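Local structure of signal recognition particle receptor subunit beta (Mus musculus, 2FH5) at residues Leu22-Arg26 with Glu188-Lys192; Ser78-Val82 with Ser115-Leu119; Ser88-Gln92 with Gln125-Lys131; Leu106-Met110 with Phe177-Leu182. The protein binds GTP and, as part of the signal recognition particle receptor, works with the particle to target nascent secretory proteins to the endoplasmic reticulum membrane. All blocks are in the same frame, centred on the assembly; numbering follows the deposited sequence.

Contact 1. Residues Leu22-Arg26 with Glu188-Lys192; sequences LLFVR and ECSAK. With GTP (guanosine-5'-triphosphate), chain D.
The methyl group of A191 lodges against L22 and L23, joining the loop after strand 184-188 to helix 20-29 in the nucleotide site of this P-loop GTPase. The helix runs on from the phosphate-binding loop, and S190-K192 spell the SAK motif of Ras-like GTPases. A191 loses more surface here than any other residue, because both leucines meet its methyl group and R26 lies against its carbonyl oxygen: L22 CG lies 3.5 Å from A191 CB, and L23 CD2 comes to 3.9 Å from the same CB. In L22, CG is anti to the backbone N (chi1 -169°), which swings the branch over the alanine and leaves CD2 3.9 Å from K192 CG. L23 CD2 is shared, since C189 SG also stands 4.2 Å from it. The polar tie is modest. R26 NH1 donates to A191 O over 2.9 Å, but the angle at hydrogen is only 129°, a weak bond that meets the guanidinium obliquely; R26 NH2 has a second weak bond, to G30 O. With an alanine here instead of R26, the carbonyl of A191 would probably be left without this donor and the loop tied less firmly to the helix. Both segments also grip the nucleotide through backbone amides: L22 N donates to GTP O1A at 2.9 Å, and A191 N to GTP O6 at 2.8 Å with an angle of 163°.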
loop_
_atom_site.group_PDB
_atom_site.type_symbol
_atom_site.label_atom_id
_atom_site.label_comp_id
_atom_site.label_asym_id
_atom_site.label_seq_id
_atom_site.Cartn_x
_atom_site.Cartn_y
_atom_site.Cartn_z
ATOM N N LEU B 22 0.798 -3.325 -3.738
ATOM C CA LEU B 22 1.517 -3.969 -4.823
ATOM C C LEU B 22 0.572 -4.876 -5.623
ATOM O O LEU B 22 0.649 -4.883 -6.843
ATOM C CB LEU B 22 2.717 -4.759 -4.324
ATOM C CG LEU B 22 3.597 -5.202 -5.509
ATOM C CD1 LEU B 22 3.901 -4.017 -6.378
ATOM C CD2 LEU B 22 4.908 -5.833 -5.038
ATOM N N LEU B 23 -0.331 -5.607 -4.962
ATOM C CA LEU B 23 -1.278 -6.458 -5.693
ATOM C C LEU B 23 -2.134 -5.581 -6.580
ATOM O O LEU B 23 -2.369 -5.893 -7.736
ATOM C CB LEU B 23 -2.204 -7.215 -4.743
ATOM C CG LEU B 23 -1.640 -8.443 -4.050
ATOM C CD1 LEU B 23 -2.681 -9.022 -3.129
ATOM C CD2 LEU B 23 -1.235 -9.454 -5.103
ATOM N N PHE B 24 -2.607 -4.481 -6.008
ATOM C CA PHE B 24 -3.433 -3.502 -6.695
ATOM C C PHE B 24 -2.714 -3.069 -7.987
ATOM O O PHE B 24 -3.319 -3.041 -9.060
ATOM C CB PHE B 24 -3.650 -2.330 -5.724
ATOM C CG PHE B 24 -4.413 -1.160 -6.276
ATOM C CD1 PHE B 24 -5.792 -1.186 -6.372
ATOM C CD2 PHE B 24 -3.753 0.031 -6.573
ATOM C CE1 PHE B 24 -6.522 -0.028 -6.746
ATOM C CE2 PHE B 24 -4.469 1.193 -6.949
ATOM C CZ PHE B 24 -5.849 1.159 -7.029
ATOM N N VAL B 25 -1.423 -2.757 -7.883
ATOM C CA VAL B 25 -0.630 -2.327 -9.035
ATOM C C VAL B 25 -0.480 -3.452 -10.065
ATOM O O VAL B 25 -0.683 -3.257 -11.256
ATOM C CB VAL B 25 0.789 -1.854 -8.596
ATOM C CG1 VAL B 25 1.669 -1.614 -9.818
ATOM C CG2 VAL B 25 0.676 -0.580 -7.774
ATOM N N ARG B 26 -0.102 -4.621 -9.588
ATOM C CA ARG B 26 0.067 -5.792 -10.429
ATOM C C ARG B 26 -1.202 -6.141 -11.231
ATOM O O ARG B 26 -1.107 -6.591 -12.372
ATOM C CB ARG B 26 0.430 -6.984 -9.558
ATOM C CG ARG B 26 1.276 -7.971 -10.253
ATOM C CD ARG B 26 2.694 -7.603 -9.987
ATOM N NE ARG B 26 3.542 -7.772 -11.157
ATOM C CZ ARG B 26 4.860 -7.626 -11.129
ATOM N NH1 ARG B 26 5.458 -7.321 -9.977
ATOM N NH2 ARG B 26 5.567 -7.743 -12.251
ATOM N N GLU B 188 -3.676 -18.612 -2.907
ATOM C CA GLU B 188 -2.300 -18.178 -2.726
ATOM C C GLU B 188 -1.904 -17.251 -3.867
ATOM O O GLU B 188 -2.492 -17.296 -4.951
ATOM C CB GLU B 188 -1.375 -19.390 -2.681
ATOM C CG GLU B 188 -1.735 -20.368 -1.583
ATOM C CD GLU B 188 -0.888 -21.631 -1.618
ATOM O OE1 GLU B 188 -0.604 -22.123 -2.728
ATOM O OE2 GLU B 188 -0.518 -22.145 -0.538
ATOM N N CYS B 189 -0.931 -16.382 -3.615
ATOM C CA CYS B 189 -0.467 -15.463 -4.649
ATOM C C CYS B 189 0.840 -14.796 -4.280
ATOM O O CYS B 189 1.343 -14.939 -3.166
ATOM C CB CYS B 189 -1.520 -14.388 -4.953
ATOM S SG CYS B 189 -1.944 -13.297 -3.576
ATOM N N SER B 190 1.396 -14.090 -5.258
ATOM C CA SER B 190 2.642 -13.366 -5.105
ATOM C C SER B 190 2.581 -12.125 -5.983
ATOM O O SER B 190 2.250 -12.211 -7.159
ATOM C CB SER B 190 3.811 -14.233 -5.529
ATOM O OG SER B 190 5.027 -13.514 -5.394
ATOM N N ALA B 191 2.883 -10.968 -5.403
ATOM C CA ALA B 191 2.861 -9.726 -6.151
ATOM C C ALA B 191 4.206 -9.501 -6.846
ATOM O O ALA B 191 4.336 -8.637 -7.706
ATOM C CB ALA B 191 2.542 -8.562 -5.215
ATOM N N LYS B 192 5.209 -10.277 -6.462
ATOM C CA LYS B 192 6.532 -10.164 -7.059
ATOM C C LYS B 192 6.883 -11.441 -7.822
ATOM O O LYS B 192 7.566 -12.323 -7.293
ATOM C CB LYS B 192 7.586 -9.916 -5.984
ATOM C CG LYS B 192 7.761 -8.462 -5.561
ATOM C CD LYS B 192 8.998 -8.311 -4.676
ATOM C CE LYS B 192 9.210 -6.888 -4.229
ATOM N NZ LYS B 192 10.428 -6.772 -3.393
HETATM P PG GTP D . 0.013 -0.499 3.815
HETATM O O1G GTP D . 0.846 -0.109 4.938
HETATM O O2G GTP D . -0.126 0.576 2.786
HETATM O O3G GTP D . -1.365 -0.995 4.303
HETATM O O3B GTP D . 0.921 -1.782 3.104
HETATM P PB GTP D . 0.534 -2.585 1.858
HETATM O O1B GTP D . -0.248 -3.798 2.241
HETATM O O2B GTP D . -0.178 -1.775 0.792
HETATM O O3A GTP D . 1.990 -3.060 1.403
HETATM P PA GTP D . 2.732 -2.850 0.031
HETATM O O1A GTP D . 1.922 -3.215 -1.089
HETATM O O2A GTP D . 3.256 -1.444 -0.067
HETATM O "O5'" GTP D . 3.853 -3.951 0.235
HETATM C "C5'" GTP D . 4.776 -3.780 1.297
HETATM C "C4'" GTP D . 6.141 -4.318 0.869
HETATM O "O4'" GTP D . 6.065 -5.724 0.548
HETATM C "C3'" GTP D . 6.706 -3.662 -0.395
HETATM O "O3'" GTP D . 8.144 -3.464 -0.278
HETATM C "C2'" GTP D . 6.352 -4.642 -1.476
HETATM O "O2'" GTP D . 7.102 -4.512 -2.702
HETATM C "C1'" GTP D . 6.490 -6.000 -0.785
HETATM N N9 GTP D . 5.607 -7.032 -1.298
HETATM C C8 GTP D . 4.235 -6.906 -1.543
HETATM N N7 GTP D . 3.739 -8.052 -2.004
HETATM C C5 GTP D . 4.817 -8.961 -2.062
HETATM C C6 GTP D . 4.930 -10.309 -2.452
HETATM O O6 GTP D . 4.077 -11.077 -2.854
HETATM N N1 GTP D . 6.218 -10.905 -2.377
HETATM C C2 GTP D . 7.340 -10.221 -1.946
HETATM N N2 GTP D . 8.540 -10.864 -1.924
HETATM N N3 GTP D . 7.221 -8.922 -1.563
HETATM C C4 GTP D . 5.974 -8.310 -1.629
#

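Contact 2. Residues Ser78-Val82 with Ser115-Leu119; sequences SARAV and SPSLL
V82 and L119 are joined by the shortest of three backbone hydrogen bonds that set these two segments in parallel register: L119 N donates to V82 O at 2.8 Å, with 168° at the hydrogen. The same V82 gives its own amide to the other segment, V82 N lying 2.9 Å from S117 O. One step earlier, S117 N reaches R80 O at 3.2 Å; this bond is the longest, and its donor stands 31° out of the R80 carbonyl plane, where residues 78-82 turn a corner. Two CA-H...O contacts add to the ladder, and both use an oxygen that already accepts an amide: A81 CA is 3.2 Å from S117 O, and L118 CA is 3.4 Å from V82 O. The pairings A81 with S117 and V82 with L118 belong to strands 79-87 and 117-123, which helix 91-110 connects in a beta-alpha-beta crossover of the central GTPase sheet. The apolar contacts between the segments gather round V82 and P116. On the face of V82 and L118, the branch V82 CG1, anti to the backbone N (chi1 175°), comes to 4.1 Å from L118 CD1 as the side chains cross at a slant. V82 CG2 lies beside the proline ring, 4.0 Å from P116 CG, both pointing the same way. P116 also meets A79, its CB 4.3 Å from A79 CB. L106 and S109 of helix 91-110 pack against L118 and P116. W209 of helix 204-213 covers A81 and S117 on the other face. R80 NE is hydrogen-bonded to I213 O.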
loop_
_atom_site.group_PDB
_atom_site.type_symbol
_atom_site.label_atom_id
_atom_site.label_comp_id
_atom_site.label_asym_id
_atom_site.label_seq_id
_atom_site.Cartn_x
_atom_site.Cartn_y
_atom_site.Cartn_z
ATOM N N SER B 78 -20.537 -0.305 -0.276
ATOM C CA SER B 78 -20.330 -0.281 -1.737
ATOM C C SER B 78 -19.603 -1.529 -2.248
ATOM O O SER B 78 -19.383 -1.669 -3.458
ATOM C CB SER B 78 -19.478 0.934 -2.150
ATOM O OG SER B 78 -19.918 2.141 -1.542
ATOM N N ALA B 79 -19.235 -2.434 -1.338
ATOM C CA ALA B 79 -18.478 -3.620 -1.715
ATOM C C ALA B 79 -19.223 -4.841 -2.224
ATOM O O ALA B 79 -20.126 -5.370 -1.583
ATOM C CB ALA B 79 -17.585 -4.034 -0.565
ATOM N N ARG B 80 -18.802 -5.290 -3.389
ATOM C CA ARG B 80 -19.335 -6.478 -4.002
ATOM C C ARG B 80 -18.470 -7.623 -3.467
ATOM O O ARG B 80 -18.916 -8.775 -3.374
ATOM C CB ARG B 80 -19.173 -6.380 -5.514
ATOM C CG ARG B 80 -19.433 -7.648 -6.265
ATOM C CD ARG B 80 -19.176 -7.425 -7.743
ATOM N NE ARG B 80 -20.094 -8.199 -8.573
ATOM C CZ ARG B 80 -21.377 -7.898 -8.743
ATOM N NH1 ARG B 80 -21.896 -6.832 -8.145
ATOM N NH2 ARG B 80 -22.146 -8.672 -9.498
ATOM N N ALA B 81 -17.222 -7.293 -3.123
ATOM C CA ALA B 81 -16.284 -8.279 -2.612
ATOM C C ALA B 81 -15.175 -7.637 -1.799
ATOM O O ALA B 81 -14.851 -6.468 -1.980
ATOM C CB ALA B 81 -15.682 -9.077 -3.758
ATOM N N VAL B 82 -14.595 -8.429 -0.906
ATOM C CA VAL B 82 -13.526 -7.983 -0.041
ATOM C C VAL B 82 -12.404 -8.989 -0.149
ATOM O O VAL B 82 -12.660 -10.188 -0.063
ATOM C CB VAL B 82 -13.974 -7.937 1.433
ATOM C CG1 VAL B 82 -12.782 -7.569 2.351
ATOM C CG2 VAL B 82 -15.092 -6.940 1.582
ATOM N N SER B 115 -24.360 -9.231 1.906
ATOM C CA SER B 115 -23.008 -9.605 2.268
ATOM C C SER B 115 -22.081 -9.758 1.078
ATOM O O SER B 115 -22.394 -10.464 0.114
ATOM C CB SER B 115 -23.017 -10.895 3.083
ATOM O OG SER B 115 -23.291 -10.594 4.437
ATOM N N PRO B 116 -20.924 -9.083 1.128
ATOM C CA PRO B 116 -19.982 -9.186 0.024
ATOM C C PRO B 116 -19.294 -10.536 0.073
ATOM O O PRO B 116 -19.194 -11.145 1.130
ATOM C CB PRO B 116 -19.016 -8.043 0.302
ATOM C CG PRO B 116 -18.961 -8.035 1.773
ATOM C CD PRO B 116 -20.427 -8.133 2.136
ATOM N N SER B 117 -18.849 -11.006 -1.081
ATOM C CA SER B 117 -18.122 -12.244 -1.171
ATOM C C SER B 117 -16.738 -11.904 -0.539
ATOM O O SER B 117 -16.245 -10.783 -0.690
ATOM C CB SER B 117 -18.012 -12.613 -2.656
ATOM O OG SER B 117 -17.248 -13.782 -2.859
ATOM N N LEU B 118 -16.114 -12.852 0.157
ATOM C CA LEU B 118 -14.837 -12.588 0.819
ATOM C C LEU B 118 -13.679 -13.529 0.483
ATOM O O LEU B 118 -13.814 -14.737 0.546
ATOM C CB LEU B 118 -15.067 -12.580 2.331
ATOM C CG LEU B 118 -13.870 -12.734 3.277
ATOM C CD1 LEU B 118 -12.907 -11.556 3.174
ATOM C CD2 LEU B 118 -14.403 -12.834 4.690
ATOM N N LEU B 119 -12.523 -12.978 0.129
ATOM C CA LEU B 119 -11.372 -13.823 -0.181
ATOM C C LEU B 119 -10.228 -13.539 0.774
ATOM O O LEU B 119 -10.007 -12.400 1.186
ATOM C CB LEU B 119 -10.885 -13.591 -1.619
ATOM C CG LEU B 119 -9.612 -14.342 -2.050
ATOM C CD1 LEU B 119 -9.916 -15.814 -2.280
ATOM C CD2 LEU B 119 -9.060 -13.722 -3.328
#

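Contact 3. Residues Ser88-Gln92 with Gln125-Lys131; sequences SAAFQ and QDIAMAK. With GTP (guanosine-5'-triphosphate), chain D.
K131 and S88 make the backbone bond that closes this contact: K131 N donates to S88 O at 3.0 Å, nearly straight at 166°, yet from 53° above the carbonyl plane rather than along a lone pair. Beside it, I127 and M129 converge on A89 CB from one side, I127 CG2 at 3.9 Å and M129 CG at 4.0 Å from it. The K131 chain, folded at chi2 (-71°) and again further out, crosses Q92 at about a right angle and sets K131 CD 3.4 Å from Q92 NE2. That fold also returns the ammonium to its own loop, where K131 NZ donates to M129 O at 3.1 Å. Were K131 shortened to an alanine, the M129 carbonyl would probably lose this mate and a gap would be likely to open beside Q92. A second shell holds the loop: Q125 NE2 donates to K131 O at 3.2 Å, with the acceptor in the plane of its amide, and to C122 O as well. S88 OG is fastened to N123 O, and I127-A130 form a type I turn. Further along, D126 grips the guanine with both oxygens, GTP N1 bonding to D126 OD1 at 2.6 Å and GTP N2 to D126 OD2 at 2.7 Å, while S190 OG bonds to D126 OD1. N123-D126 are the NKxD motif by which GTPases select guanine.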
loop_
_atom_site.group_PDB
_atom_site.type_symbol
_atom_site.label_atom_id
_atom_site.label_comp_id
_atom_site.label_asym_id
_atom_site.label_seq_id
_atom_site.Cartn_x
_atom_site.Cartn_y
_atom_site.Cartn_z
ATOM N N SER B 88 2.013 -14.040 3.925
ATOM C CA SER B 88 2.206 -15.443 4.280
ATOM C C SER B 88 3.552 -15.799 4.927
ATOM O O SER B 88 3.668 -16.793 5.654
ATOM C CB SER B 88 1.960 -16.287 3.039
ATOM O OG SER B 88 0.677 -15.970 2.512
ATOM N N ALA B 89 4.558 -14.967 4.685
ATOM C CA ALA B 89 5.900 -15.184 5.235
ATOM C C ALA B 89 6.023 -14.684 6.666
ATOM O O ALA B 89 6.807 -15.209 7.434
ATOM C CB ALA B 89 6.953 -14.484 4.351
ATOM N N ALA B 90 5.261 -13.654 7.020
ATOM C CA ALA B 90 5.323 -13.110 8.373
ATOM C C ALA B 90 4.143 -13.609 9.216
ATOM O O ALA B 90 3.990 -13.228 10.387
ATOM C CB ALA B 90 5.314 -11.572 8.325
ATOM N N PHE B 91 3.324 -14.465 8.619
ATOM C CA PHE B 91 2.151 -14.969 9.290
ATOM C C PHE B 91 2.382 -15.497 10.713
ATOM O O PHE B 91 1.648 -15.126 11.635
ATOM C CB PHE B 91 1.484 -16.032 8.428
ATOM C CG PHE B 91 0.174 -16.479 8.961
ATOM C CD1 PHE B 91 -0.908 -15.610 8.985
ATOM C CD2 PHE B 91 0.036 -17.739 9.531
ATOM C CE1 PHE B 91 -2.106 -15.983 9.578
ATOM C CE2 PHE B 91 -1.165 -18.122 10.127
ATOM C CZ PHE B 91 -2.235 -17.240 10.150
ATOM N N GLN B 92 3.399 -16.336 10.901
ATOM C CA GLN B 92 3.682 -16.902 12.221
ATOM C C GLN B 92 3.773 -15.876 13.355
ATOM O O GLN B 92 3.253 -16.113 14.450
ATOM C CB GLN B 92 4.970 -17.731 12.192
ATOM C CG GLN B 92 4.936 -18.866 11.184
ATOM C CD GLN B 92 4.042 -20.039 11.607
ATOM O OE1 GLN B 92 2.899 -19.851 12.055
ATOM N NE2 GLN B 92 4.561 -21.262 11.444
ATOM N N GLN B 125 3.890 -15.558 -1.439
ATOM C CA GLN B 125 4.222 -16.979 -1.582
ATOM C C GLN B 125 5.618 -17.199 -2.185
ATOM O O GLN B 125 6.249 -18.231 -1.930
ATOM C CB GLN B 125 3.176 -17.698 -2.442
ATOM C CG GLN B 125 1.827 -17.924 -1.765
ATOM C CD GLN B 125 1.944 -18.733 -0.480
ATOM O OE1 GLN B 125 2.587 -19.776 -0.457
ATOM N NE2 GLN B 125 1.318 -18.254 0.588
ATOM N N ASP B 126 6.096 -16.231 -2.972
ATOM C CA ASP B 126 7.417 -16.298 -3.589
ATOM C C ASP B 126 8.548 -16.373 -2.548
ATOM O O ASP B 126 9.674 -16.738 -2.879
ATOM C CB ASP B 126 7.652 -15.073 -4.468
ATOM C CG ASP B 126 7.566 -13.767 -3.676
ATOM O OD1 ASP B 126 6.450 -13.354 -3.295
ATOM O OD2 ASP B 126 8.619 -13.162 -3.414
ATOM N N ILE B 127 8.266 -16.007 -1.301
ATOM C CA ILE B 127 9.289 -16.070 -0.257
ATOM C C ILE B 127 9.301 -17.495 0.285
ATOM O O ILE B 127 8.246 -18.079 0.543
ATOM C CB ILE B 127 8.992 -15.049 0.867
ATOM C CG1 ILE B 127 9.142 -13.623 0.314
ATOM C CG2 ILE B 127 9.937 -15.251 2.041
ATOM C CD1 ILE B 127 8.684 -12.557 1.275
ATOM N N ALA B 128 10.487 -18.060 0.451
ATOM C CA ALA B 128 10.615 -19.444 0.906
ATOM C C ALA B 128 9.855 -19.852 2.179
ATOM O O ALA B 128 9.108 -20.828 2.168
ATOM C CB ALA B 128 12.103 -19.801 1.040
ATOM N N MET B 129 10.044 -19.113 3.267
ATOM C CA MET B 129 9.393 -19.435 4.536
ATOM C C MET B 129 7.861 -19.201 4.579
ATOM O O MET B 129 7.268 -19.181 5.665
ATOM C CB MET B 129 10.062 -18.621 5.658
ATOM C CG MET B 129 9.745 -17.109 5.625
ATOM S SD MET B 129 10.839 -16.010 6.645
ATOM C CE MET B 129 9.814 -15.757 8.140
ATOM N N ALA B 130 7.222 -19.040 3.422
ATOM C CA ALA B 130 5.793 -18.751 3.373
ATOM C C ALA B 130 4.857 -19.905 3.741
ATOM O O ALA B 130 4.930 -20.991 3.161
ATOM C CB ALA B 130 5.438 -18.216 2.008
ATOM N N LYS B 131 3.972 -19.658 4.705
ATOM C CA LYS B 131 3.006 -20.666 5.131
ATOM C C LYS B 131 1.954 -20.804 4.030
ATOM O O LYS B 131 1.603 -19.829 3.362
ATOM C CB LYS B 131 2.333 -20.246 6.434
ATOM C CG LYS B 131 3.293 -19.993 7.575
ATOM C CD LYS B 131 3.920 -21.271 8.096
ATOM C CE LYS B 131 5.438 -21.281 7.910
ATOM N NZ LYS B 131 6.117 -20.050 8.451
HETATM P PG GTP D . 0.013 -0.499 3.815
HETATM O O1G GTP D . 0.846 -0.109 4.938
HETATM O O2G GTP D . -0.126 0.576 2.786
HETATM O O3G GTP D . -1.365 -0.995 4.303
HETATM O O3B GTP D . 0.921 -1.782 3.104
HETATM P PB GTP D . 0.534 -2.585 1.858
HETATM O O1B GTP D . -0.248 -3.798 2.241
HETATM O O2B GTP D . -0.178 -1.775 0.792
HETATM O O3A GTP D . 1.990 -3.060 1.403
HETATM P PA GTP D . 2.732 -2.850 0.031
HETATM O O1A GTP D . 1.922 -3.215 -1.089
HETATM O O2A GTP D . 3.256 -1.444 -0.067
HETATM O "O5'" GTP D . 3.853 -3.951 0.235
HETATM C "C5'" GTP D . 4.776 -3.780 1.297
HETATM C "C4'" GTP D . 6.141 -4.318 0.869
HETATM O "O4'" GTP D . 6.065 -5.724 0.548
HETATM C "C3'" GTP D . 6.706 -3.662 -0.395
HETATM O "O3'" GTP D . 8.144 -3.464 -0.278
HETATM C "C2'" GTP D . 6.352 -4.642 -1.476
HETATM O "O2'" GTP D . 7.102 -4.512 -2.702
HETATM C "C1'" GTP D . 6.490 -6.000 -0.785
HETATM N N9 GTP D . 5.607 -7.032 -1.298
HETATM C C8 GTP D . 4.235 -6.906 -1.543
HETATM N N7 GTP D . 3.739 -8.052 -2.004
HETATM C C5 GTP D . 4.817 -8.961 -2.062
HETATM C C6 GTP D . 4.930 -10.309 -2.452
HETATM O O6 GTP D . 4.077 -11.077 -2.854
HETATM N N1 GTP D . 6.218 -10.905 -2.377
HETATM C C2 GTP D . 7.340 -10.221 -1.946
HETATM N N2 GTP D . 8.540 -10.864 -1.924
HETATM N N3 GTP D . 7.221 -8.922 -1.563
HETATM C C4 GTP D . 5.974 -8.310 -1.629
#

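Contact 4. Residues Leu106-Met110 with Phe177-Leu182; sequences LIDSM and FSQLPL
L182 packs on M110 and L106 where the last turn of helix 91-110 meets the loop leading to strand 184-188, at one flank of the alpha/beta fold of this P-loop GTPase. The L182 side chain leaves the backbone heading for the helix, its CB carrying the branch inward. Because CG stands anti to the carbonyl carbon (chi1 -63°), the fork opens over M110: L182 CG is 3.7 Å from M110 CG, and L182 CD1 is closer still, 3.6 Å from the same M110 CG. CD1 also turns to the helix residue one turn back, lying 4.0 Å from L106 CD2. The other tip parts from it, L182 CD2 settling 4.0 Å from S109 CB and touching S115 beyond the helix. M110 in turn continues past the leucine at about a right angle, and its sulfur lies against the proline, M110 SD to P181 CG being 3.8 Å. P181 is the centre of an inverse gamma turn, closed by a weak bond from L182 N to L180 O; L180 and L182 both direct their side chains to the helix, consistent with this tight turn. The contact between the segments is apolar throughout. F177, which also packs on L140 and L144 of helix 133-150, borders it, and its ring is met obliquely by L106 CD1, 4.0 Å from F177 CE1. The other L106 methyl makes a tighter pair at about a right angle between side chains, L106 CD2 standing 3.6 Å from L180 CD1.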
loop_
_atom_site.group_PDB
_atom_site.type_symbol
_atom_site.label_atom_id
_atom_site.label_comp_id
_atom_site.label_asym_id
_atom_site.label_seq_id
_atom_site.Cartn_x
_atom_site.Cartn_y
_atom_site.Cartn_z
ATOM N N LEU B 106 -15.110 -9.833 9.316
ATOM C CA LEU B 106 -16.150 -10.852 9.207
ATOM C C LEU B 106 -17.444 -10.306 9.779
ATOM O O LEU B 106 -18.513 -10.418 9.177
ATOM C CB LEU B 106 -15.747 -12.099 9.976
ATOM C CG LEU B 106 -14.654 -12.867 9.269
ATOM C CD1 LEU B 106 -14.176 -13.984 10.162
ATOM C CD2 LEU B 106 -15.181 -13.400 7.958
ATOM N N ILE B 107 -17.345 -9.702 10.951
ATOM C CA ILE B 107 -18.519 -9.124 11.555
ATOM C C ILE B 107 -19.117 -8.053 10.647
ATOM O O ILE B 107 -20.285 -8.151 10.276
ATOM C CB ILE B 107 -18.184 -8.570 12.940
ATOM C CG1 ILE B 107 -18.197 -9.729 13.941
ATOM C CG2 ILE B 107 -19.147 -7.480 13.323
ATOM C CD1 ILE B 107 -17.848 -9.314 15.345
ATOM N N ASP B 108 -18.323 -7.053 10.269
ATOM C CA ASP B 108 -18.807 -5.986 9.390
ATOM C C ASP B 108 -19.498 -6.524 8.153
ATOM O O ASP B 108 -20.551 -6.029 7.758
ATOM C CB ASP B 108 -17.662 -5.098 8.928
ATOM C CG ASP B 108 -17.152 -4.196 10.016
ATOM O OD1 ASP B 108 -17.551 -4.375 11.183
ATOM O OD2 ASP B 108 -16.338 -3.309 9.706
ATOM N N SER B 109 -18.897 -7.538 7.540
ATOM C CA SER B 109 -19.437 -8.126 6.323
ATOM C C SER B 109 -20.803 -8.785 6.492
ATOM O O SER B 109 -21.682 -8.644 5.626
ATOM C CB SER B 109 -18.447 -9.138 5.752
ATOM O OG SER B 109 -17.213 -8.514 5.447
ATOM N N MET B 110 -20.987 -9.498 7.598
ATOM C CA MET B 110 -22.256 -10.176 7.840
ATOM C C MET B 110 -23.384 -9.206 8.174
ATOM O O MET B 110 -24.525 -9.418 7.762
ATOM C CB MET B 110 -22.105 -11.213 8.953
ATOM C CG MET B 110 -21.195 -12.359 8.564
ATOM S SD MET B 110 -21.018 -13.579 9.874
ATOM C CE MET B 110 -20.560 -12.543 11.268
ATOM N N PHE B 177 -14.622 -21.419 9.047
ATOM C CA PHE B 177 -15.157 -20.471 8.076
ATOM C C PHE B 177 -16.419 -20.957 7.365
ATOM O O PHE B 177 -17.288 -20.147 7.038
ATOM C CB PHE B 177 -14.079 -20.110 7.057
ATOM C CG PHE B 177 -12.991 -19.221 7.613
ATOM C CD1 PHE B 177 -13.228 -17.864 7.839
ATOM C CD2 PHE B 177 -11.728 -19.743 7.916
ATOM C CE1 PHE B 177 -12.212 -17.031 8.366
ATOM C CE2 PHE B 177 -10.706 -18.929 8.439
ATOM C CZ PHE B 177 -10.945 -17.572 8.665
ATOM N N SER B 178 -16.532 -22.263 7.130
ATOM C CA SER B 178 -17.723 -22.827 6.466
ATOM C C SER B 178 -19.045 -22.574 7.234
ATOM O O SER B 178 -20.110 -22.537 6.635
ATOM C CB SER B 178 -17.552 -24.328 6.247
ATOM O OG SER B 178 -17.514 -25.005 7.491
ATOM N N GLN B 179 -18.973 -22.392 8.549
ATOM C CA GLN B 179 -20.169 -22.126 9.346
ATOM C C GLN B 179 -20.686 -20.701 9.119
ATOM O O GLN B 179 -21.717 -20.298 9.659
ATOM C CB GLN B 179 -19.865 -22.287 10.842
ATOM C CG GLN B 179 -19.041 -23.501 11.192
ATOM C CD GLN B 179 -18.569 -23.462 12.622
ATOM O OE1 GLN B 179 -18.849 -22.498 13.353
ATOM N NE2 GLN B 179 -17.846 -24.508 13.046
ATOM N N LEU B 180 -19.974 -19.929 8.320
ATOM C CA LEU B 180 -20.372 -18.554 8.114
ATOM C C LEU B 180 -21.385 -18.323 7.021
ATOM O O LEU B 180 -21.343 -18.974 5.975
ATOM C CB LEU B 180 -19.136 -17.697 7.796
ATOM C CG LEU B 180 -18.090 -17.403 8.870
ATOM C CD1 LEU B 180 -17.085 -16.408 8.324
ATOM C CD2 LEU B 180 -18.770 -16.835 10.104
ATOM N N PRO B 181 -22.325 -17.394 7.254
ATOM C CA PRO B 181 -23.335 -17.080 6.239
ATOM C C PRO B 181 -22.675 -16.126 5.226
ATOM O O PRO B 181 -23.200 -15.036 4.975
ATOM C CB PRO B 181 -24.433 -16.384 7.040
ATOM C CG PRO B 181 -23.657 -15.676 8.133
ATOM C CD PRO B 181 -22.655 -16.754 8.543
ATOM N N LEU B 182 -21.522 -16.535 4.678
ATOM C CA LEU B 182 -20.749 -15.748 3.705
ATOM C C LEU B 182 -19.923 -16.642 2.795
ATOM O O LEU B 182 -19.442 -17.688 3.221
ATOM C CB LEU B 182 -19.725 -14.855 4.398
ATOM C CG LEU B 182 -19.989 -13.707 5.362
ATOM C CD1 LEU B 182 -18.763 -13.529 6.241
ATOM C CD2 LEU B 182 -20.284 -12.444 4.590
#

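Contacts 1 and 2 are buried, whereas contacts 3 and 4 are only partly so. Chemistry follows place: the sheet pairing of contact 2 rests on backbone bonds, contact 4 on apolar side chains alone, and contacts 1 and 3 mix packing with polar links beside GTP. Those last two touch directly, C189 O lying 3.1 Å from Q125 N in a probable hydrogen bond, so the NKxD and SAK loops are joined near the guanine. Helix 91-110 serves contact 3 at its start and contact 4 at its end, their centres about 25 Å apart. Contacts 2 and 4 abut through L118 CD2 and L106 CD2, 3.4 Å apart, away from the nucleotide.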